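Local coordinates for GDSL-like Lipase/Acylhydrolase family protein (Neisseria meningitidis, PDB 4K7J) that removes O-acetyl groups from peptidoglycan as an esterase of the SGNH hydrolase family, with an alpha/beta fold and a catalytic triad, at residues D71-R74 with K75-K79; Q97-A101 with V102-G106; N217-Q220 with L221-S225; E362-A365 with D366-E370. One frame throughout, in Å; residues are numbered along the deposited sequence. Where two conformers were deposited one is given.

All four contacts are local and follow one another along the chain, each bridging adjoining residues, so none nests within or crosses another. Interaction 1 lies on helix 68-81; its Asp71 packs against Ala100 of interaction 2, where the chain turns into strand 102-106 of a beta domain. Gln97, at the start of interaction 2, probably hydrogen-bonds through OE1 to the backbone N of Asn217 in interaction 3, which joins that domain to the loop after strand 208-215. Interaction 4, on helix 354-373, returns to interaction 1: Arg76 packs against Ala365 and pairs with Asp366, at a doubtfully short distance, and weakly with Glu369.

Interaction 1 (D71-R74 with K75-K79); sequences DSLR and KRLQK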
loop_
_atom_site.group_PDB
_atom_site.type_symbol
_atom_site.label_atom_id
_atom_site.label_comp_id
_atom_site.label_asym_id
_atom_site.label_seq_id
_atom_site.Cartn_x
_atom_site.Cartn_y
_atom_site.Cartn_z
ATOM N N ASP A 71 -4.420 3.500 7.586
ATOM C CA ASP A 71 -4.622 4.839 8.124
ATOM C C ASP A 71 -4.305 4.885 9.611
ATOM O O ASP A 71 -3.880 5.918 10.132
ATOM C CB ASP A 71 -6.039 5.348 7.878
ATOM C CG ASP A 71 -6.213 6.792 8.310
ATOM O OD1 ASP A 71 -5.443 7.660 7.830
ATOM O OD2 ASP A 71 -7.096 7.053 9.150
ATOM N N SER A 72 -4.496 3.761 10.295
ATOM C CA SER A 72 -4.178 3.704 11.719
ATOM C C SER A 72 -2.661 3.732 11.872
ATOM O O SER A 72 -2.121 4.463 12.702
ATOM C CB SER A 72 -4.786 2.460 12.367
ATOM O OG SER A 72 -4.186 2.207 13.627
ATOM N N LEU A 73 -1.983 2.955 11.033
ATOM C CA LEU A 73 -0.529 2.965 10.962
ATOM C C LEU A 73 -0.031 4.376 10.622
ATOM O O LEU A 73 0.922 4.890 11.233
ATOM C CB LEU A 73 -0.062 1.964 9.904
ATOM C CG LEU A 73 1.432 1.672 9.799
ATOM C CD1 LEU A 73 1.890 0.980 11.067
ATOM C CD2 LEU A 73 1.710 0.800 8.576
ATOM N N ARG A 74 -0.686 4.996 9.647
ATOM C CA ARG A 74 -0.355 6.357 9.246
ATOM C C ARG A 74 -0.447 7.329 10.418
ATOM O O ARG A 74 0.500 8.053 10.699
ATOM C CB ARG A 74 -1.256 6.801 8.095
ATOM C CG ARG A 74 -0.935 8.167 7.509
ATOM C CD ARG A 74 -1.498 8.289 6.095
ATOM N NE ARG A 74 -2.865 7.813 6.004
ATOM C CZ ARG A 74 -3.283 6.850 5.191
ATOM N NH1 ARG A 74 -2.458 6.232 4.355
ATOM N NH2 ARG A 74 -4.548 6.510 5.218
ATOM N N LYS A 75 -1.573 7.337 11.116
ATOM C CA LYS A 75 -1.765 8.332 12.178
ATOM C C LYS A 75 -0.791 8.122 13.332
ATOM O O LYS A 75 -0.265 9.079 13.901
ATOM C CB LYS A 75 -3.202 8.318 12.687
ATOM C CG LYS A 75 -4.240 8.694 11.629
ATOM C CD LYS A 75 -4.101 10.148 11.191
ATOM C CE LYS A 75 -5.065 10.472 10.049
ATOM N NZ LYS A 75 -6.446 10.022 10.403
ATOM N N ARG A 76 -0.553 6.867 13.678
ATOM C CA ARG A 76 0.329 6.553 14.787
ATOM C C ARG A 76 1.772 6.949 14.487
ATOM O O ARG A 76 2.399 7.684 15.257
ATOM C CB ARG A 76 0.250 5.067 15.111
ATOM C CG ARG A 76 1.357 4.593 16.018
ATOM C CD ARG A 76 1.062 4.876 17.478
ATOM N NE ARG A 76 1.918 4.068 18.334
ATOM C CZ ARG A 76 1.613 2.844 18.752
ATOM N NH1 ARG A 76 0.464 2.268 18.396
ATOM N NH2 ARG A 76 2.462 2.195 19.531
ATOM N N LEU A 77 2.301 6.472 13.366
ATOM C CA LEU A 77 3.705 6.742 13.039
ATOM C C LEU A 77 3.983 8.205 12.658
ATOM O O LEU A 77 5.122 8.669 12.777
ATOM C CB LEU A 77 4.213 5.800 11.945
ATOM C CG LEU A 77 4.057 4.299 12.206
ATOM C CD1 LEU A 77 4.667 3.530 11.057
ATOM C CD2 LEU A 77 4.672 3.859 13.551
ATOM N N GLN A 78 2.956 8.920 12.198
ATOM C CA GLN A 78 3.096 10.349 11.895
ATOM C C GLN A 78 3.210 11.193 13.169
ATOM O O GLN A 78 3.942 12.181 13.206
ATOM C CB GLN A 78 1.972 10.852 10.961
ATOM C CG GLN A 78 2.269 10.552 9.478
ATOM C CD GLN A 78 1.189 11.007 8.503
ATOM O OE1 GLN A 78 0.051 11.227 8.877
ATOM N NE2 GLN A 78 1.555 11.138 7.239
ATOM N N LYS A 79 2.496 10.789 14.215
ATOM C CA LYS A 79 2.628 11.429 15.521
ATOM C C LYS A 79 4.018 11.177 16.107
ATOM O O LYS A 79 4.652 12.069 16.660
ATOM C CB LYS A 79 1.543 10.909 16.474
ATOM C CG LYS A 79 0.183 11.523 16.215
ATOM C CD LYS A 79 0.228 13.033 16.506
ATOM C CE LYS A 79 -1.147 13.683 16.392
ATOM N NZ LYS A 79 -1.505 14.046 14.990
#
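Lys75 folds its side chain back over the preceding helical turn, where CG rests 3.2 Å from Asp71 O and the amine reaches the Asp71 carboxylate. Bends at chi2 (-66°) and chi4 (50°) turn the chain round, placing NZ 3.3 Å from Asp71 OD2 on the syn side of that oxygen. The other carboxylate oxygen is taken by Arg74. The guanidinium of Arg74 comes side-on and gives two N-H groups to the single atom Asp71 OD1: NE at 3.2 Å on the anti lone pair, and NH2 at 3.0 Å, somewhat out of the carboxylate plane. With one cation on each oxygen, rotation of the carboxylate is restrained, and the anionic form of Asp71 is probably favoured. Arg74 is itself anchored further on, by NH1 to Val211 O and by NH2 to Asp67.

Gln78 runs beside Arg74 in the same direction, its OE1 3.5 Å from Arg74 CG, with amide and guanidinium turned 61° apart; its NE2 goes on to Ile209 O. Elsewhere round the helix Leu73 and Leu77 meet through their CD1 methyls at 3.8 Å. The backbone keeps the regular alpha-helical bonds, including Lys75 N to Asp71 O and Leu77 N to Leu73 O. The result is an i to i+3 and i to i+4 salt-bridge network on an alpha-helix, whose Arg74 and Gln78 fasten helix 68-81 to the edge strand 208-215 of the central sheet in the alpha/beta fold.

Interaction 2 (Q97-A101 with V102-G106); sequences QRMAA and VRHNG
Val102 opens the strand by turning CG2 toward Met99, whose CB lies 4.0 Å away, an apolar contact across the bend made by Ala100 and Ala101. A chi1 of -85° sets CG1 beside the valine's own backbone N, and this methyl lies 3.3 Å from Ala101 O. The chain bends sharply here in an open beta turn from Met99 to Val102: no hydrogen bond closes it, and the Met99 and Val102 carbonyl oxygens approach to 3.4 Å as two acceptors. Val102 N is buried with no partner in the model. The bend is held from outside instead, by Ala100 N on Asp67 and by Ala100 O on Ser140 OG.

Next comes Arg103, which points to the other side of the strand from Val102 and His104, while its backbone pairs with Thr138. His104 returns to the Val102 side, and its ring presents an edge to Met99: CE1 is 4.3 Å from Met99 CG, which lies near the ring plane. His104 NE2 bonds to Tyr90 O, which helps to hold the ring in this orientation. Met99 also touches Val89 and Tyr90, extending the apolar patch beyond the strand. Asn105 carries the pairing onward through its backbone to Thr136. The alternation is that of a beta-strand; 102-106 is an outermost strand, paired antiparallel with 133-139 in a five-stranded sheet, consistent with the beta-sandwich of galactose-binding-like domains.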
loop_
_atom_site.group_PDB
_atom_site.type_symbol
_atom_site.label_atom_id
_atom_site.label_comp_id
_atom_site.label_asym_id
_atom_site.label_seq_id
_atom_site.Cartn_x
_atom_site.Cartn_y
_atom_site.Cartn_z
ATOM N N GLN A 97 -13.484 0.523 -2.475
ATOM C CA GLN A 97 -12.201 0.770 -1.823
ATOM C C GLN A 97 -12.201 2.188 -1.260
ATOM O O GLN A 97 -13.119 2.960 -1.517
ATOM C CB GLN A 97 -11.033 0.508 -2.798
ATOM C CG GLN A 97 -11.114 -0.896 -3.424
ATOM C CD GLN A 97 -9.859 -1.357 -4.187
ATOM O OE1 GLN A 97 -9.890 -2.388 -4.854
ATOM N NE2 GLN A 97 -8.758 -0.610 -4.068
ATOM N N ARG A 98 -11.186 2.539 -0.487
ATOM C CA ARG A 98 -11.277 3.758 0.302
ATOM C C ARG A 98 -9.926 4.442 0.562
ATOM O O ARG A 98 -8.923 3.786 0.858
ATOM C CB ARG A 98 -11.994 3.435 1.622
ATOM C CG ARG A 98 -11.892 4.497 2.702
ATOM C CD ARG A 98 -12.660 4.054 3.956
ATOM N NE ARG A 98 -12.572 5.046 5.024
ATOM C CZ ARG A 98 -11.656 5.041 5.988
ATOM N NH1 ARG A 98 -10.730 4.080 6.042
ATOM N NH2 ARG A 98 -11.661 6.003 6.903
ATOM N N MET A 99 -9.899 5.765 0.420
ATOM C CA MET A 99 -8.775 6.554 0.902
ATOM C C MET A 99 -9.264 7.337 2.111
ATOM O O MET A 99 -10.223 8.100 2.002
ATOM C CB MET A 99 -8.303 7.552 -0.156
ATOM C CG MET A 99 -7.599 6.963 -1.359
ATOM S SD MET A 99 -5.865 6.628 -1.051
ATOM C CE MET A 99 -5.957 4.882 -0.624
ATOM N N ALA A 100 -8.607 7.176 3.257
ATOM C CA ALA A 100 -9.039 7.905 4.451
ATOM C C ALA A 100 -8.559 9.356 4.452
ATOM O O ALA A 100 -9.224 10.235 5.006
ATOM C CB ALA A 100 -8.570 7.195 5.707
ATOM N N ALA A 101 -7.410 9.591 3.823
ATOM C CA ALA A 101 -6.696 10.869 3.929
ATOM C C ALA A 101 -7.121 11.952 2.928
ATOM O O ALA A 101 -6.782 13.123 3.109
ATOM C CB ALA A 101 -5.191 10.632 3.827
ATOM N N VAL A 102 -7.833 11.569 1.873
ATOM C CA VAL A 102 -8.343 12.543 0.907
ATOM C C VAL A 102 -9.742 12.227 0.421
ATOM O O VAL A 102 -10.186 11.080 0.468
ATOM C CB VAL A 102 -7.465 12.655 -0.355
ATOM C CG1 VAL A 102 -6.337 13.609 -0.129
ATOM C CG2 VAL A 102 -6.980 11.284 -0.802
ATOM N N ARG A 103 -10.413 13.258 -0.078
ATOM C CA ARG A 103 -11.729 13.123 -0.681
ATOM C C ARG A 103 -11.653 13.561 -2.137
ATOM O O ARG A 103 -10.927 14.499 -2.463
ATOM C CB ARG A 103 -12.748 13.967 0.079
ATOM C CG ARG A 103 -12.880 13.569 1.544
ATOM C CD ARG A 103 -13.997 14.329 2.256
ATOM N NE ARG A 103 -13.620 15.699 2.603
ATOM C CZ ARG A 103 -13.887 16.764 1.854
ATOM N NH1 ARG A 103 -14.537 16.623 0.705
ATOM N NH2 ARG A 103 -13.502 17.969 2.257
ATOM N N HIS A 104 -12.396 12.876 -3.005
ATOM C CA HIS A 104 -12.353 13.131 -4.440
ATOM C C HIS A 104 -13.649 13.748 -4.944
ATOM O O HIS A 104 -14.742 13.325 -4.574
ATOM C CB HIS A 104 -12.114 11.832 -5.213
ATOM C CG HIS A 104 -10.768 11.214 -4.988
ATOM N ND1 HIS A 104 -10.505 10.375 -3.926
ATOM C CD2 HIS A 104 -9.620 11.291 -5.702
ATOM C CE1 HIS A 104 -9.249 9.969 -3.992
ATOM N NE2 HIS A 104 -8.691 10.506 -5.060
ATOM N N ASN A 105 -13.516 14.739 -5.811
ATOM C CA ASN A 105 -14.666 15.342 -6.474
ATOM C C ASN A 105 -14.307 15.694 -7.915
ATOM O O ASN A 105 -13.630 16.683 -8.161
ATOM C CB ASN A 105 -15.103 16.603 -5.725
ATOM C CG ASN A 105 -16.130 17.414 -6.496
ATOM O OD1 ASN A 105 -16.988 16.863 -7.194
ATOM N ND2 ASN A 105 -16.042 18.736 -6.377
ATOM N N GLY A 106 -14.754 14.879 -8.862
ATOM C CA GLY A 106 -14.420 15.104 -10.253
ATOM C C GLY A 106 -15.121 14.136 -11.171
ATOM O O GLY A 106 -15.943 13.337 -10.728
#

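Interaction 3 (N217-Q220 with L221-S225); sequences NGAQ and LTQWS. With ACT (acetate ion), chain C.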
loop_
_atom_site.group_PDB
_atom_site.type_symbol
_atom_site.label_atom_id
_atom_site.label_comp_id
_atom_site.label_asym_id
_atom_site.label_seq_id
_atom_site.Cartn_x
_atom_site.Cartn_y
_atom_site.Cartn_z
ATOM N N ASN A 217 -9.049 -5.096 -3.797
ATOM C CA ASN A 217 -9.954 -6.101 -3.236
ATOM C C ASN A 217 -9.777 -7.455 -3.915
ATOM O O ASN A 217 -9.829 -7.546 -5.144
ATOM C CB ASN A 217 -11.410 -5.651 -3.361
ATOM C CG ASN A 217 -11.771 -4.531 -2.394
ATOM O OD1 ASN A 217 -11.043 -4.250 -1.454
ATOM N ND2 ASN A 217 -12.917 -3.910 -2.612
ATOM N N GLY A 218 -9.538 -8.500 -3.122
ATOM C CA GLY A 218 -9.405 -9.846 -3.669
ATOM C C GLY A 218 -8.036 -10.248 -4.218
ATOM O O GLY A 218 -7.835 -11.402 -4.601
ATOM N N ALA A 219 -7.085 -9.316 -4.243
ATOM C CA ALA A 219 -5.818 -9.552 -4.943
ATOM C C ALA A 219 -4.869 -10.532 -4.251
ATOM O O ALA A 219 -4.913 -10.721 -3.032
ATOM C CB ALA A 219 -5.098 -8.235 -5.203
ATOM N N GLN A 220 -4.000 -11.133 -5.058
ATOM C CA GLN A 220 -2.917 -11.993 -4.591
ATOM C C GLN A 220 -1.606 -11.406 -5.111
ATOM O O GLN A 220 -1.618 -10.687 -6.111
ATOM C CB GLN A 220 -3.097 -13.394 -5.144
ATOM C CG GLN A 220 -4.381 -14.090 -4.659
ATOM C CD GLN A 220 -4.556 -15.434 -5.318
ATOM O OE1 GLN A 220 -3.593 -16.211 -5.447
ATOM N NE2 GLN A 220 -5.769 -15.706 -5.786
ATOM N N LEU A 221 -0.489 -11.699 -4.444
ATOM C CA LEU A 221 0.790 -11.088 -4.822
ATOM C C LEU A 221 1.207 -11.406 -6.245
ATOM O O LEU A 221 1.736 -10.545 -6.942
ATOM C CB LEU A 221 1.922 -11.475 -3.860
ATOM C CG LEU A 221 3.314 -11.005 -4.301
ATOM C CD1 LEU A 221 3.404 -9.488 -4.299
ATOM C CD2 LEU A 221 4.410 -11.597 -3.464
ATOM N N THR A 222 0.964 -12.641 -6.679
ATOM C CA THR A 222 1.346 -13.059 -8.025
ATOM C C THR A 222 0.583 -12.286 -9.091
ATOM O O THR A 222 1.004 -12.235 -10.244
ATOM C CB THR A 222 1.134 -14.571 -8.256
ATOM O OG1 THR A 222 -0.251 -14.912 -8.059
ATOM C CG2 THR A 222 2.013 -15.379 -7.308
ATOM N N GLN A 223 -0.529 -11.675 -8.705
ATOM C CA GLN A 223 -1.341 -10.937 -9.662
ATOM C C GLN A 223 -0.778 -9.558 -10.001
ATOM O O GLN A 223 -1.413 -8.803 -10.721
ATOM C CB GLN A 223 -2.797 -10.843 -9.201
ATOM C CG GLN A 223 -3.492 -12.209 -9.238
ATOM C CD GLN A 223 -4.827 -12.205 -8.551
ATOM O OE1 GLN A 223 -5.052 -11.431 -7.636
ATOM N NE2 GLN A 223 -5.730 -13.076 -8.996
ATOM N N TRP A 224 0.412 -9.236 -9.494
ATOM C CA TRP A 224 1.173 -8.126 -10.058
ATOM C C TRP A 224 1.400 -8.354 -11.566
ATOM O O TRP A 224 1.634 -7.401 -12.325
ATOM C CB TRP A 224 2.520 -7.961 -9.350
ATOM C CG TRP A 224 2.446 -7.386 -7.948
ATOM C CD1 TRP A 224 1.364 -7.372 -7.109
ATOM C CD2 TRP A 224 3.511 -6.743 -7.240
ATOM N NE1 TRP A 224 1.694 -6.758 -5.925
ATOM C CE2 TRP A 224 3.010 -6.371 -5.979
ATOM C CE3 TRP A 224 4.846 -6.446 -7.555
ATOM C CZ2 TRP A 224 3.794 -5.716 -5.028
ATOM C CZ3 TRP A 224 5.622 -5.799 -6.611
ATOM C CH2 TRP A 224 5.092 -5.436 -5.361
ATOM N N SER A 225 1.328 -9.614 -11.997
ATOM C CA SER A 225 1.486 -9.956 -13.418
ATOM C C SER A 225 0.407 -9.310 -14.314
ATOM O O SER A 225 0.603 -9.153 -15.521
ATOM C CB SER A 225 1.512 -11.479 -13.618
ATOM O OG SER A 225 0.210 -12.017 -13.499
HETATM C C ACT C . -9.915 -9.739 0.455
HETATM O O ACT C . -11.157 -9.785 0.214
HETATM O OXT ACT C . -9.171 -9.215 -0.415
HETATM C CH3 ACT C . -9.338 -10.259 1.735
HETATM O O HOH W 1 -1.047 -16.575 -6.127
#
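Gln223 reaches back from the first turn of a 3-10 segment to grip Gln220. Its CB sits 3.3 Å from Gln220 O, the carbonyl that also receives Gln223 N at 3.0 Å. CG, beside Gln223's own backbone N, is 4.0 Å from Gln220 O, and the chain then extends (chi2 169°), carrying CD past the CB of Gln220. At the tip, OE1 accepts Gln220 N at 2.8 Å, the donor standing above the amide plane, and it lies 3.4 Å from Ala219 CA. NE2 comes no nearer than 4.2 Å to Gln220 NE2, another donor, where the two amides cross with planes 39° apart. Backbone and side chain of Gln223 thus take up both backbone polar groups of Gln220, N and O. The outer end of Gln220 is steadied by a water shared between its OE1 and Thr222 OG1.

Two residues back, Gly218 N donates at 2.8 Å to OXT of a bound acetate, probably from the crystallisation liquor. Gly218 N, Ser62 N and Asn250 ND2 are placed as in the oxyanion hole of SGNH hydrolases; His351 NE2 also bonds to the acetate. Leu221 CD1 lies over one face of the Trp224 ring, toward its rim, and Trp224 NE1 bonds to Tyr247 OH. The whole turn bridges strand 208-215 and helix 231-236, with Leu221 and Trp224 packed on helix 259-276 and Gln220 against helix 249-252.

Interaction 4 (E362-A365 with D366-E370); sequences EMLA and DSLEE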
loop_
_atom_site.group_PDB
_atom_site.type_symbol
_atom_site.label_atom_id
_atom_site.label_comp_id
_atom_site.label_asym_id
_atom_site.label_seq_id
_atom_site.Cartn_x
_atom_site.Cartn_y
_atom_site.Cartn_z
ATOM N N GLU A 362 -2.183 -0.829 15.169
ATOM C CA GLU A 362 -1.532 -0.244 16.340
ATOM C C GLU A 362 -0.495 -1.217 16.902
ATOM O O GLU A 362 0.571 -0.812 17.362
ATOM C CB GLU A 362 -2.564 0.158 17.403
ATOM C CG GLU A 362 -3.371 1.413 17.046
ATOM C CD GLU A 362 -4.358 1.821 18.130
ATOM O OE1 GLU A 362 -4.328 1.227 19.225
ATOM O OE2 GLU A 362 -5.169 2.740 17.889
ATOM N N MET A 363 -0.793 -2.509 16.824
ATOM C CA MET A 363 0.172 -3.525 17.234
ATOM C C MET A 363 1.391 -3.546 16.309
ATOM O O MET A 363 2.529 -3.662 16.782
ATOM C CB MET A 363 -0.480 -4.905 17.313
ATOM C CG MET A 363 -1.512 -5.017 18.423
ATOM S SD MET A 363 -2.034 -6.716 18.728
ATOM C CE MET A 363 -3.418 -6.918 17.642
ATOM N N LEU A 364 1.155 -3.421 15.001
ATOM C CA LEU A 364 2.255 -3.344 14.044
ATOM C C LEU A 364 3.097 -2.108 14.295
ATOM O O LEU A 364 4.330 -2.161 14.249
ATOM C CB LEU A 364 1.738 -3.332 12.602
ATOM C CG LEU A 364 2.796 -3.126 11.517
ATOM C CD1 LEU A 364 3.929 -4.155 11.663
ATOM C CD2 LEU A 364 2.151 -3.191 10.124
ATOM N N ALA A 365 2.429 -0.986 14.552
ATOM C CA ALA A 365 3.132 0.266 14.813
ATOM C C ALA A 365 3.991 0.114 16.069
ATOM O O ALA A 365 5.166 0.535 16.092
ATOM C CB ALA A 365 2.143 1.396 14.971
ATOM N N ASP A 366 3.401 -0.506 17.092
ATOM C CA ASP A 366 4.119 -0.891 18.314
ATOM C C ASP A 366 5.388 -1.660 17.983
ATOM O O ASP A 366 6.472 -1.300 18.438
ATOM C CB ASP A 366 3.258 -1.796 19.198
ATOM C CG ASP A 366 2.166 -1.047 19.932
ATOM O OD1 ASP A 366 2.283 0.182 20.071
ATOM O OD2 ASP A 366 1.195 -1.700 20.377
ATOM N N SER A 367 5.234 -2.727 17.200
ATOM C CA SER A 367 6.354 -3.579 16.812
ATOM C C SER A 367 7.477 -2.810 16.094
ATOM O O SER A 367 8.663 -3.064 16.322
ATOM C CB SER A 367 5.863 -4.748 15.943
ATOM O OG SER A 367 4.846 -5.508 16.601
ATOM N N LEU A 368 7.106 -1.859 15.240
ATOM C CA LEU A 368 8.098 -1.131 14.450
ATOM C C LEU A 368 8.835 -0.106 15.302
ATOM O O LEU A 368 10.047 0.071 15.168
ATOM C CB LEU A 368 7.449 -0.453 13.241
ATOM C CG LEU A 368 6.882 -1.394 12.177
ATOM C CD1 LEU A 368 6.037 -0.632 11.169
ATOM C CD2 LEU A 368 8.002 -2.141 11.487
ATOM N N GLU A 369 8.104 0.572 16.181
ATOM C CA GLU A 369 8.728 1.560 17.055
ATOM C C GLU A 369 9.725 0.892 18.008
ATOM O O GLU A 369 10.793 1.450 18.294
ATOM C CB GLU A 369 7.669 2.370 17.813
ATOM C CG GLU A 369 6.891 3.343 16.925
ATOM C CD GLU A 369 5.662 3.933 17.615
ATOM O OE1 GLU A 369 5.470 3.688 18.828
ATOM O OE2 GLU A 369 4.880 4.641 16.942
ATOM N N GLU A 370 9.387 -0.312 18.468
ATOM C CA GLU A 370 10.282 -1.086 19.326
ATOM C C GLU A 370 11.568 -1.375 18.593
ATOM O O GLU A 370 12.658 -1.289 19.165
ATOM C CB GLU A 370 9.658 -2.427 19.704
ATOM C CG GLU A 370 8.556 -2.365 20.735
ATOM C CD GLU A 370 8.116 -3.753 21.177
ATOM O OE1 GLU A 370 8.818 -4.728 20.833
ATOM O OE2 GLU A 370 7.071 -3.871 21.857
#
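Helix 354-373, near the C terminus of the alpha/beta domain, carries here a serine hydroxyl bonded back to the carbonyl four residues earlier, common in alpha-helices: Ser367 to Met363. The Met363 carbonyl oxygen takes two donors from this one residue: Ser367 N at 2.9 Å, and Ser367 OG at 3.0 Å. They arrive from opposite faces of the carbonyl plane. With OG held beside its own backbone N (chi1 -56°), the hydroxyl points back along the helix, and it also bonds to Trp324 NE1 on strand 322-325. The hydroxyl is thus fixed between helix and sheet.

On the inner side, Leu364 and Leu368 pack one turn apart and face the sheet, where Leu364 touches Leu283 and Ile285. Glu369 lies along the next turn, with CG 3.4 Å from Ala365 O, and its carboxylate bonds through OE2 to Thr80 OG1 on helix 68-81. Ala365 presents its methyl to Arg76 of that same helix. Backbone bonds follow the regular alpha pattern, Asp366 N to Glu362 O and Glu369 N to Ala365 O, while Leu368 N bonds to Leu364 O and, weakly, to Ala365 O. The leucine pair itself closes with Leu364 CD1 4.1 Å from Leu368 CG.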